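Local coordinates for protein alpha-ketoglutarate-dependent 2,4-dichlorophenoxyacetate dioxygenase (PDB 5BKE) that probably oxidises aryloxyalkanoate herbicides such as 2,4-dichlorophenoxyacetate, as a metal- and 2-oxoglutarate-dependent dioxygenase of the TfdA family, at residues C[64-69]-C[281-286]; C[117-122]-C[167-172]; C[134-139]-C[273-278]. All coordinates share one frame; numbering follows the deposited sequence.

Contact 1: C[64-69]-C[281-286]; sequences QREDAR and TVAGTE
Glu-66 lies against Thr-281 and Ala-283, its CB 3.9 Å from the CA of Ala-283. With CG anti to the backbone N (chi1 -164°), the chain runs out extended over Thr-281, and the methyl CG2 of Thr-281 sits 3.8 Å from the carboxylate oxygen OE1 of Glu-66. The two side chains cross at a slant. In the conformer modelled here OE1 probably bonds to the hydroxyl of Ser-118, while OE2 receives a hydrogen from a water that in turn accepts from Gly-284 N. Thr-281 turns its OG1 elsewhere, to Asn-86 and Arg-279. Ala-283 touches with its methyl, 3.6 Å from Gln-64 O, and CG1 of Val-282 leans on that same oxygen.

Two backbone bonds join the segments. Ala-283 N reaches Gln-64 O at 2.7 Å, and Glu-66 N gives a straight bond (171°) to Thr-281 O. They make a single bridge, Arg-65 with Val-282, and a second water links Gln-64 N to Ala-283 O.

The bridge lays the loop after helix 52-59 on the end of strand 276-281. Val-282 also packs on Ala-59 of that helix and on Leu-129 of strand 127-132.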
loop_
_atom_site.group_PDB
_atom_site.type_symbol
_atom_site.label_atom_id
_atom_site.label_comp_id
_atom_site.label_asym_id
_atom_site.label_seq_id
_atom_site.Cartn_x
_atom_site.Cartn_y
_atom_site.Cartn_z
ATOM N N GLN C 64 -15.194 -4.043 45.070
ATOM C CA GLN C 64 -15.438 -4.584 46.405
ATOM C C GLN C 64 -14.385 -5.637 46.738
ATOM O O GLN C 64 -13.753 -6.181 45.832
ATOM C CB GLN C 64 -16.852 -5.176 46.489
ATOM C CG GLN C 64 -17.960 -4.149 46.288
ATOM C CD GLN C 64 -19.351 -4.696 46.561
ATOM O OE1 GLN C 64 -20.094 -4.989 45.630
ATOM N NE2 GLN C 64 -19.714 -4.828 47.846
ATOM N N ARG C 65 -14.192 -5.910 48.029
ATOM C CA ARG C 65 -13.345 -7.014 48.502
ATOM C C ARG C 65 -13.808 -8.347 47.928
ATOM O O ARG C 65 -15.012 -8.641 47.917
ATOM C CB ARG C 65 -13.431 -7.161 50.032
ATOM C CG ARG C 65 -12.619 -6.195 50.876
ATOM C CD ARG C 65 -13.019 -6.325 52.354
ATOM N NE ARG C 65 -12.824 -5.098 53.149
ATOM C CZ ARG C 65 -13.661 -4.060 53.169
ATOM N NH1 ARG C 65 -14.767 -4.053 52.424
ATOM N NH2 ARG C 65 -13.380 -3.000 53.922
ATOM N N GLU C 66 -12.856 -9.151 47.465
ATOM C CA GLU C 66 -13.120 -10.555 47.202
ATOM C C GLU C 66 -13.202 -11.321 48.526
ATOM O O GLU C 66 -12.310 -11.210 49.380
ATOM C CB GLU C 66 -12.052 -11.179 46.301
ATOM C CG GLU C 66 -12.500 -12.505 45.703
ATOM C CD GLU C 66 -11.456 -13.174 44.823
ATOM O OE1 GLU C 66 -10.401 -13.609 45.344
ATOM O OE2 GLU C 66 -11.715 -13.296 43.605
ATOM N N ASP C 67 -14.279 -12.092 48.679
ATOM C CA ASP C 67 -14.429 -13.041 49.785
ATOM C C ASP C 67 -13.310 -14.100 49.756
ATOM O O ASP C 67 -13.214 -14.903 48.824
ATOM C CB ASP C 67 -15.821 -13.684 49.745
ATOM C CG ASP C 67 -16.149 -14.502 51.000
ATOM O OD1 ASP C 67 -15.302 -14.656 51.917
ATOM O OD2 ASP C 67 -17.290 -14.999 51.065
ATOM N N ALA C 68 -12.470 -14.062 50.792
ATOM C CA ALA C 68 -11.289 -14.915 50.931
ATOM C C ALA C 68 -11.576 -16.414 51.129
ATOM O O ALA C 68 -10.731 -17.246 50.784
ATOM C CB ALA C 68 -10.401 -14.394 52.055
ATOM N N ARG C 69 -12.751 -16.746 51.679
ATOM C CA ARG C 69 -13.143 -18.137 51.982
ATOM C C ARG C 69 -13.061 -19.090 50.782
ATOM O O ARG C 69 -13.529 -18.760 49.686
ATOM C CB ARG C 69 -14.542 -18.177 52.602
ATOM C CG ARG C 69 -14.546 -18.301 54.119
ATOM C CD ARG C 69 -14.765 -19.743 54.568
ATOM N NE ARG C 69 -16.159 -20.166 54.390
ATOM C CZ ARG C 69 -16.594 -21.427 54.423
ATOM N NH1 ARG C 69 -15.752 -22.440 54.626
ATOM N NH2 ARG C 69 -17.888 -21.675 54.247
ATOM N N THR C 281 -7.371 -7.791 47.417
ATOM C CA THR C 281 -8.010 -8.368 46.227
ATOM C C THR C 281 -9.393 -7.770 45.983
ATOM O O THR C 281 -10.242 -7.750 46.880
ATOM C CB THR C 281 -8.074 -9.905 46.292
ATOM O OG1 THR C 281 -6.823 -10.405 46.773
ATOM C CG2 THR C 281 -8.312 -10.489 44.908
ATOM N N VAL C 282 -9.586 -7.267 44.768
ATOM C CA VAL C 282 -10.863 -6.707 44.344
ATOM C C VAL C 282 -11.619 -7.800 43.610
ATOM O O VAL C 282 -11.098 -8.372 42.639
ATOM C CB VAL C 282 -10.683 -5.490 43.417
ATOM C CG1 VAL C 282 -12.035 -4.903 43.009
ATOM C CG2 VAL C 282 -9.818 -4.434 44.086
ATOM N N ALA C 283 -12.837 -8.086 44.079
ATOM C CA ALA C 283 -13.699 -9.117 43.492
ATOM C C ALA C 283 -13.965 -8.839 42.023
ATOM O O ALA C 283 -14.059 -7.684 41.622
ATOM C CB ALA C 283 -15.025 -9.193 44.250
ATOM N N GLY C 284 -14.099 -9.901 41.235
ATOM C CA GLY C 284 -14.576 -9.792 39.849
ATOM C C GLY C 284 -16.060 -9.455 39.756
ATOM O O GLY C 284 -16.807 -9.677 40.705
ATOM N N THR C 285 -16.474 -8.925 38.604
ATOM C CA THR C 285 -17.873 -8.530 38.354
ATOM C C THR C 285 -18.673 -9.648 37.674
ATOM O O THR C 285 -19.798 -9.971 38.092
ATOM C CB THR C 285 -17.966 -7.273 37.462
ATOM O OG1 THR C 285 -16.896 -6.365 37.771
ATOM C CG2 THR C 285 -19.319 -6.575 37.644
ATOM N N GLU C 286 -18.089 -10.228 36.626
ATOM C CA GLU C 286 -18.804 -11.164 35.775
ATOM C C GLU C 286 -17.959 -12.414 35.531
ATOM O O GLU C 286 -16.733 -12.315 35.470
ATOM C CB GLU C 286 -19.192 -10.471 34.461
ATOM C CG GLU C 286 -20.686 -10.533 34.155
ATOM C CD GLU C 286 -21.191 -9.326 33.380
ATOM O OE1 GLU C 286 -21.551 -9.489 32.192
ATOM O OE2 GLU C 286 -21.232 -8.214 33.953
HETATM O O HOH W 1 -15.625 -5.668 42.609
HETATM O O HOH W 2 -13.825 -12.670 42.506
#

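Contact 2: C[117-122]-C[167-172]; sequences DSSFRP and CEHSLM. With MN (manganese (II) ion), chain N; OGA (N-oxalylglycine), chain O.
Ser-119 and His-169 make the polar link: Ser-119 OG and His-169 ND1 are hydrogen-bonded at 2.9 Å, and either could be the donor. Set between the backbone N and carbonyl carbon of Ser-119 (chi1 71°), the hydroxyl comes to the edge of the imidazole, near the ring plane; it is also hydrogen-bonded to the hydroxyl of Ser-213. The CB of His-169 lies 3.2 Å from the carbonyl O of Ser-119, an oxygen that accepts from Gln-196.

The apolar part is Phe-120 against Leu-171. One methyl of the leucine, CD1, stands over the middle of the ring, 3.7 Å from its centroid and only 8° off the normal, a clear CH-pi contact; CG covers the CD2 side of the same face. On the opposite face the CA of Ser-118 lies toward the rim, so the ring is held between its own turn and the helix start, while His-215 meets it edge-to-face. With an alanine in place of Phe-120, Leu-171 would probably lose the ring face its methyl rests on, and a gap is likely to open beside His-215.

Within each segment the backbone is tied down as well. Arg-121 N bonds to Ser-118 O in a type I turn, and Ser-170 OG, also hydrogen-bonded to Phe-191 O, accepts from Met-172 N at 3.0 Å, capping helix 171-176.

Just before the turn, Asp-117 OD1 binds manganese at 2.1 Å, and O1 and O2' of N-oxalylglycine bind the same ion; His-115 and His-264 are the other protein ligands. This is the two-histidine, one-carboxylate facial triad of 2-oxoglutarate-dependent dioxygenases; the strand 166-169 to helix 171-176 junction packs on Ser-119 and Phe-120, two and three residues past Asp-117.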
loop_
_atom_site.group_PDB
_atom_site.type_symbol
_atom_site.label_atom_id
_atom_site.label_comp_id
_atom_site.label_asym_id
_atom_site.label_seq_id
_atom_site.Cartn_x
_atom_site.Cartn_y
_atom_site.Cartn_z
ATOM N N ASP C 117 -4.884 -14.939 39.684
ATOM C CA ASP C 117 -5.427 -15.124 41.036
ATOM C C ASP C 117 -6.905 -15.472 40.991
ATOM O O ASP C 117 -7.673 -14.887 40.187
ATOM C CB ASP C 117 -5.257 -13.877 41.915
ATOM C CG ASP C 117 -3.821 -13.611 42.320
ATOM O OD1 ASP C 117 -3.015 -14.554 42.465
ATOM O OD2 ASP C 117 -3.508 -12.418 42.520
ATOM N N SER C 118 -7.266 -16.420 41.866
ATOM C CA SER C 118 -8.653 -16.853 42.061
ATOM C C SER C 118 -9.333 -17.353 40.780
ATOM O O SER C 118 -10.560 -17.242 40.632
ATOM C CB SER C 118 -9.478 -15.744 42.728
ATOM O OG SER C 118 -9.060 -15.530 44.064
ATOM N N SER C 119 -8.542 -17.899 39.852
ATOM C CA SER C 119 -9.092 -18.465 38.624
ATOM C C SER C 119 -9.911 -19.744 38.924
ATOM O O SER C 119 -10.707 -20.197 38.087
ATOM C CB SER C 119 -7.991 -18.685 37.570
ATOM O OG SER C 119 -7.114 -19.744 37.901
ATOM N N PHE C 120 -9.701 -20.296 40.127
ATOM C CA PHE C 120 -10.493 -21.399 40.714
ATOM C C PHE C 120 -11.866 -20.977 41.273
ATOM O O PHE C 120 -12.566 -21.799 41.860
ATOM C CB PHE C 120 -9.683 -22.097 41.825
ATOM C CG PHE C 120 -9.176 -21.158 42.882
ATOM C CD1 PHE C 120 -10.020 -20.706 43.913
ATOM C CD2 PHE C 120 -7.852 -20.699 42.846
ATOM C CE1 PHE C 120 -9.548 -19.814 44.878
ATOM C CE2 PHE C 120 -7.371 -19.816 43.819
ATOM C CZ PHE C 120 -8.221 -19.370 44.831
ATOM N N ARG C 121 -12.236 -19.704 41.116
ATOM C CA ARG C 121 -13.549 -19.198 41.539
ATOM C C ARG C 121 -14.461 -18.952 40.343
ATOM O O ARG C 121 -13.977 -18.501 39.294
ATOM C CB ARG C 121 -13.421 -17.887 42.315
ATOM C CG ARG C 121 -12.595 -17.973 43.578
ATOM C CD ARG C 121 -12.730 -16.686 44.373
ATOM N NE ARG C 121 -11.777 -16.672 45.479
ATOM C CZ ARG C 121 -11.954 -17.288 46.648
ATOM N NH1 ARG C 121 -13.064 -17.987 46.896
ATOM N NH2 ARG C 121 -11.003 -17.207 47.573
ATOM N N PRO C 122 -15.785 -19.231 40.492
ATOM C CA PRO C 122 -16.712 -19.011 39.373
ATOM C C PRO C 122 -16.698 -17.562 38.855
ATOM O O PRO C 122 -16.828 -17.339 37.644
ATOM C CB PRO C 122 -18.087 -19.398 39.960
ATOM C CG PRO C 122 -17.888 -19.502 41.436
ATOM C CD PRO C 122 -16.460 -19.916 41.612
ATOM N N CYS C 167 -11.636 -24.503 30.160
ATOM C CA CYS C 167 -10.737 -25.151 31.131
ATOM C C CYS C 167 -11.412 -25.351 32.491
ATOM O O CYS C 167 -12.241 -24.543 32.902
ATOM C CB CYS C 167 -9.460 -24.326 31.321
ATOM S SG CYS C 167 -8.499 -23.981 29.824
ATOM N N GLU C 168 -11.032 -26.426 33.178
ATOM C CA GLU C 168 -11.428 -26.673 34.564
ATOM C C GLU C 168 -10.322 -26.206 35.510
ATOM O O GLU C 168 -9.197 -26.710 35.458
ATOM C CB GLU C 168 -11.746 -28.158 34.790
ATOM C CG GLU C 168 -12.907 -28.654 33.944
ATOM C CD GLU C 168 -13.474 -30.009 34.358
ATOM O OE1 GLU C 168 -13.180 -30.501 35.478
ATOM O OE2 GLU C 168 -14.243 -30.573 33.544
ATOM N N HIS C 169 -10.646 -25.227 36.350
ATOM C CA HIS C 169 -9.686 -24.659 37.291
ATOM C C HIS C 169 -9.978 -25.130 38.719
ATOM O O HIS C 169 -11.128 -25.078 39.178
ATOM C CB HIS C 169 -9.752 -23.139 37.299
ATOM C CG HIS C 169 -9.278 -22.478 36.041
ATOM N ND1 HIS C 169 -8.206 -21.611 36.022
ATOM C CD2 HIS C 169 -9.764 -22.503 34.775
ATOM C CE1 HIS C 169 -8.045 -21.140 34.798
ATOM N NE2 HIS C 169 -8.984 -21.660 34.024
ATOM N N SER C 170 -8.925 -25.558 39.413
ATOM C CA SER C 170 -8.987 -25.939 40.818
ATOM C C SER C 170 -7.622 -25.768 41.480
ATOM O O SER C 170 -6.586 -26.068 40.865
ATOM C CB SER C 170 -9.424 -27.399 40.951
ATOM O OG SER C 170 -9.367 -27.827 42.298
ATOM N N LEU C 171 -7.632 -25.330 42.742
ATOM C CA LEU C 171 -6.426 -25.354 43.588
ATOM C C LEU C 171 -5.790 -26.739 43.686
ATOM O O LEU C 171 -4.576 -26.854 43.865
ATOM C CB LEU C 171 -6.699 -24.791 44.982
ATOM C CG LEU C 171 -6.691 -23.263 45.090
ATOM C CD1 LEU C 171 -7.484 -22.780 46.295
ATOM C CD2 LEU C 171 -5.276 -22.696 45.110
ATOM N N MET C 172 -6.600 -27.784 43.524
ATOM C CA MET C 172 -6.110 -29.166 43.518
ATOM C C MET C 172 -5.224 -29.492 42.306
ATOM O O MET C 172 -4.359 -30.371 42.387
ATOM C CB MET C 172 -7.275 -30.157 43.609
ATOM C CG MET C 172 -8.136 -30.029 44.863
ATOM S SD MET C 172 -9.311 -31.395 45.097
ATOM C CE MET C 172 -10.602 -31.017 43.909
HETATM MN MN MN N . -0.993 -14.673 42.912
HETATM C C1 OGA O . -0.089 -13.029 44.958
HETATM C C2 OGA O . 1.135 -13.636 44.483
HETATM C C4 OGA O . 3.592 -13.609 44.581
HETATM C C5 OGA O . 4.592 -12.946 45.488
HETATM O O1 OGA O . -1.139 -13.273 44.314
HETATM O O2 OGA O . -0.035 -12.267 45.949
HETATM O "O2'" OGA O . 1.050 -14.632 43.769
HETATM O O3 OGA O . 4.448 -13.123 46.720
HETATM N N1 OGA O . 2.273 -13.046 44.822
HETATM O O4 OGA O . 5.499 -12.247 44.980
#

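Contact 3: C[134-139]-C[273-278]; sequences VVNPTG and QPRDMR. With OGA (N-oxalylglycine), chain O.
The guanidinium of Arg-275 has the CG of Met-277 over one face, offset toward the rim, and Asn-136 CB near its plane at the edge; it also makes a cation-pi contact with Tyr-269. Along the edge, in plane, come the carboxylate carbon of N-oxalylglycine and a water. Two nearly straight bonds make the grip: Arg-275 NH1 to O3 of N-oxalylglycine at 2.8 Å, and Arg-275 NH2 to O4 at 3.0 Å. The water accepts from NE, and Gly-140 O takes a further bond from NH2, fixing the group's rotation. With CG anti to the backbone N (chi1 -172°) and an extended chain, the arginine passes Asn-136; the CB of Asn-136 rests 3.8 Å from the CG of Arg-275.

Asn-136 OD1 accepts from Thr-138 N in an Asx turn, and its ND2 is bonded to Asp-270 O. The side chain of Gln-273 crosses Pro-137 at about a right angle, OE1 lying 3.4 Å from the ring carbon CG. The CB of Val-134 meets that of Asp-276 at 3.7 Å. Arg-278 holds Asp-276 side-on through NE and NH2, and Arg-80 holds it too.

Val-134 and Asp-276 form an antiparallel hydrogen-bonded pair, joined by two backbone bonds. It carries the pairing of strands 127-132 and 276-281 past the end of the former; Met-277 packs on Leu-130 and Ala-132, and its backbone bonds to Val-88.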
loop_
_atom_site.group_PDB
_atom_site.type_symbol
_atom_site.label_atom_id
_atom_site.label_comp_id
_atom_site.label_asym_id
_atom_site.label_seq_id
_atom_site.Cartn_x
_atom_site.Cartn_y
_atom_site.Cartn_z
ATOM N N VAL C 134 8.321 -6.411 54.288
ATOM C CA VAL C 134 9.704 -6.846 54.528
ATOM C C VAL C 134 10.184 -7.569 53.265
ATOM O O VAL C 134 9.579 -8.561 52.842
ATOM C CB VAL C 134 9.859 -7.764 55.783
ATOM C CG1 VAL C 134 11.317 -8.181 55.985
ATOM C CG2 VAL C 134 9.327 -7.086 57.048
ATOM N N VAL C 135 11.271 -7.067 52.676
ATOM C CA VAL C 135 11.814 -7.606 51.421
ATOM C C VAL C 135 12.810 -8.707 51.730
ATOM O O VAL C 135 13.751 -8.501 52.495
ATOM C CB VAL C 135 12.472 -6.498 50.537
ATOM C CG1 VAL C 135 13.261 -7.088 49.362
ATOM C CG2 VAL C 135 11.422 -5.525 50.026
ATOM N N ASN C 136 12.581 -9.877 51.141
ATOM C CA ASN C 136 13.543 -10.957 51.157
ATOM C C ASN C 136 14.648 -10.626 50.135
ATOM O O ASN C 136 14.365 -10.517 48.938
ATOM C CB ASN C 136 12.845 -12.281 50.828
ATOM C CG ASN C 136 13.738 -13.498 51.030
ATOM O OD1 ASN C 136 14.918 -13.504 50.665
ATOM N ND2 ASN C 136 13.157 -14.558 51.582
ATOM N N PRO C 137 15.910 -10.461 50.602
ATOM C CA PRO C 137 16.999 -10.076 49.694
ATOM C C PRO C 137 17.613 -11.220 48.870
ATOM O O PRO C 137 18.463 -10.955 48.022
ATOM C CB PRO C 137 18.033 -9.476 50.642
ATOM C CG PRO C 137 17.857 -10.241 51.908
ATOM C CD PRO C 137 16.386 -10.565 52.001
ATOM N N THR C 138 17.193 -12.463 49.109
ATOM C CA THR C 138 17.718 -13.622 48.376
ATOM C C THR C 138 16.623 -14.231 47.509
ATOM O O THR C 138 15.996 -15.241 47.885
ATOM C CB THR C 138 18.345 -14.696 49.315
ATOM O OG1 THR C 138 19.245 -14.070 50.238
ATOM C CG2 THR C 138 19.118 -15.769 48.518
ATOM N N GLY C 139 16.401 -13.602 46.353
ATOM C CA GLY C 139 15.418 -14.072 45.372
ATOM C C GLY C 139 14.024 -13.498 45.552
ATOM O O GLY C 139 13.855 -12.397 46.103
ATOM N N GLN C 273 14.689 -16.667 55.563
ATOM C CA GLN C 273 14.592 -15.208 55.760
ATOM C C GLN C 273 13.166 -14.652 55.605
ATOM O O GLN C 273 12.416 -15.133 54.748
ATOM C CB GLN C 273 15.553 -14.480 54.832
ATOM C CG GLN C 273 16.965 -14.455 55.379
ATOM C CD GLN C 273 17.922 -13.771 54.444
ATOM O OE1 GLN C 273 18.014 -12.541 54.423
ATOM N NE2 GLN C 273 18.650 -14.561 53.661
ATOM N N PRO C 274 12.788 -13.645 56.433
ATOM C CA PRO C 274 11.402 -13.157 56.384
ATOM C C PRO C 274 11.047 -12.522 55.032
ATOM O O PRO C 274 11.892 -11.883 54.400
ATOM C CB PRO C 274 11.352 -12.115 57.509
ATOM C CG PRO C 274 12.759 -11.673 57.688
ATOM C CD PRO C 274 13.591 -12.889 57.415
ATOM N N ARG C 275 9.816 -12.749 54.587
ATOM C CA ARG C 275 9.291 -12.140 53.378
ATOM C C ARG C 275 7.862 -11.749 53.686
ATOM O O ARG C 275 6.976 -12.585 53.617
ATOM C CB ARG C 275 9.349 -13.126 52.201
ATOM C CG ARG C 275 9.004 -12.486 50.865
ATOM C CD ARG C 275 9.270 -13.415 49.703
ATOM N NE ARG C 275 9.147 -12.711 48.422
ATOM C CZ ARG C 275 8.046 -12.680 47.668
ATOM N NH1 ARG C 275 6.932 -13.319 48.046
ATOM N NH2 ARG C 275 8.059 -12.001 46.527
ATOM N N ASP C 276 7.652 -10.492 54.062
ATOM C CA ASP C 276 6.331 -10.007 54.445
ATOM C C ASP C 276 5.674 -9.258 53.278
ATOM O O ASP C 276 5.935 -8.066 53.042
ATOM C CB ASP C 276 6.397 -9.159 55.723
ATOM C CG ASP C 276 5.023 -8.872 56.322
ATOM O OD1 ASP C 276 3.985 -9.187 55.695
ATOM O OD2 ASP C 276 4.976 -8.310 57.439
ATOM N N MET C 277 4.831 -9.999 52.556
ATOM C CA MET C 277 4.113 -9.509 51.383
ATOM C C MET C 277 2.615 -9.659 51.646
ATOM O O MET C 277 2.150 -10.741 52.042
ATOM C CB MET C 277 4.517 -10.289 50.116
ATOM C CG MET C 277 6.016 -10.402 49.850
ATOM S SD MET C 277 6.850 -8.824 49.530
ATOM C CE MET C 277 6.259 -8.461 47.874
ATOM N N ARG C 278 1.877 -8.571 51.437
ATOM C CA ARG C 278 0.448 -8.492 51.769
ATOM C C ARG C 278 -0.365 -7.992 50.569
ATOM O O ARG C 278 0.008 -7.012 49.927
ATOM C CB ARG C 278 0.232 -7.583 52.979
ATOM C CG ARG C 278 1.162 -7.874 54.149
ATOM C CD ARG C 278 0.831 -7.041 55.368
ATOM N NE ARG C 278 1.805 -7.280 56.425
ATOM C CZ ARG C 278 1.824 -6.673 57.612
ATOM N NH1 ARG C 278 0.914 -5.758 57.941
ATOM N NH2 ARG C 278 2.778 -6.989 58.481
HETATM C C1 OGA O . -0.089 -13.029 44.958
HETATM C C2 OGA O . 1.135 -13.636 44.483
HETATM C C4 OGA O . 3.592 -13.609 44.581
HETATM C C5 OGA O . 4.592 -12.946 45.488
HETATM O O1 OGA O . -1.139 -13.273 44.314
HETATM O O2 OGA O . -0.035 -12.267 45.949
HETATM O "O2'" OGA O . 1.050 -14.632 43.769
HETATM O O3 OGA O . 4.448 -13.123 46.720
HETATM N N1 OGA O . 2.273 -13.046 44.822
HETATM O O4 OGA O . 5.499 -12.247 44.980
HETATM O O HOH W 3 14.082 -10.478 54.614
HETATM O O HOH W 4 11.432 -11.305 47.758
#

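From the N terminus, the chain leaves helix 52-59 through 64-69, which pairs with 281-286 near the C-terminal end; contact 1 therefore closes the longest loop and encloses both others. Inside it, 117-122 opens contact 2 and 134-139 opens contact 3 before 167-172 closes contact 2, so these two cross; 273-278 then closes contact 3 and runs straight on into 281-286. Contacts 1 and 2 touch, probably through a hydrogen bond from Arg-121 to Arg-69 O. On opposite sides of the chain's centre, contact 3 ties the loop after strand 127-132 to strand 276-281 and contact 2 ties the metal loop to strand 166-169 and helix 171-176; both reach N-oxalylglycine.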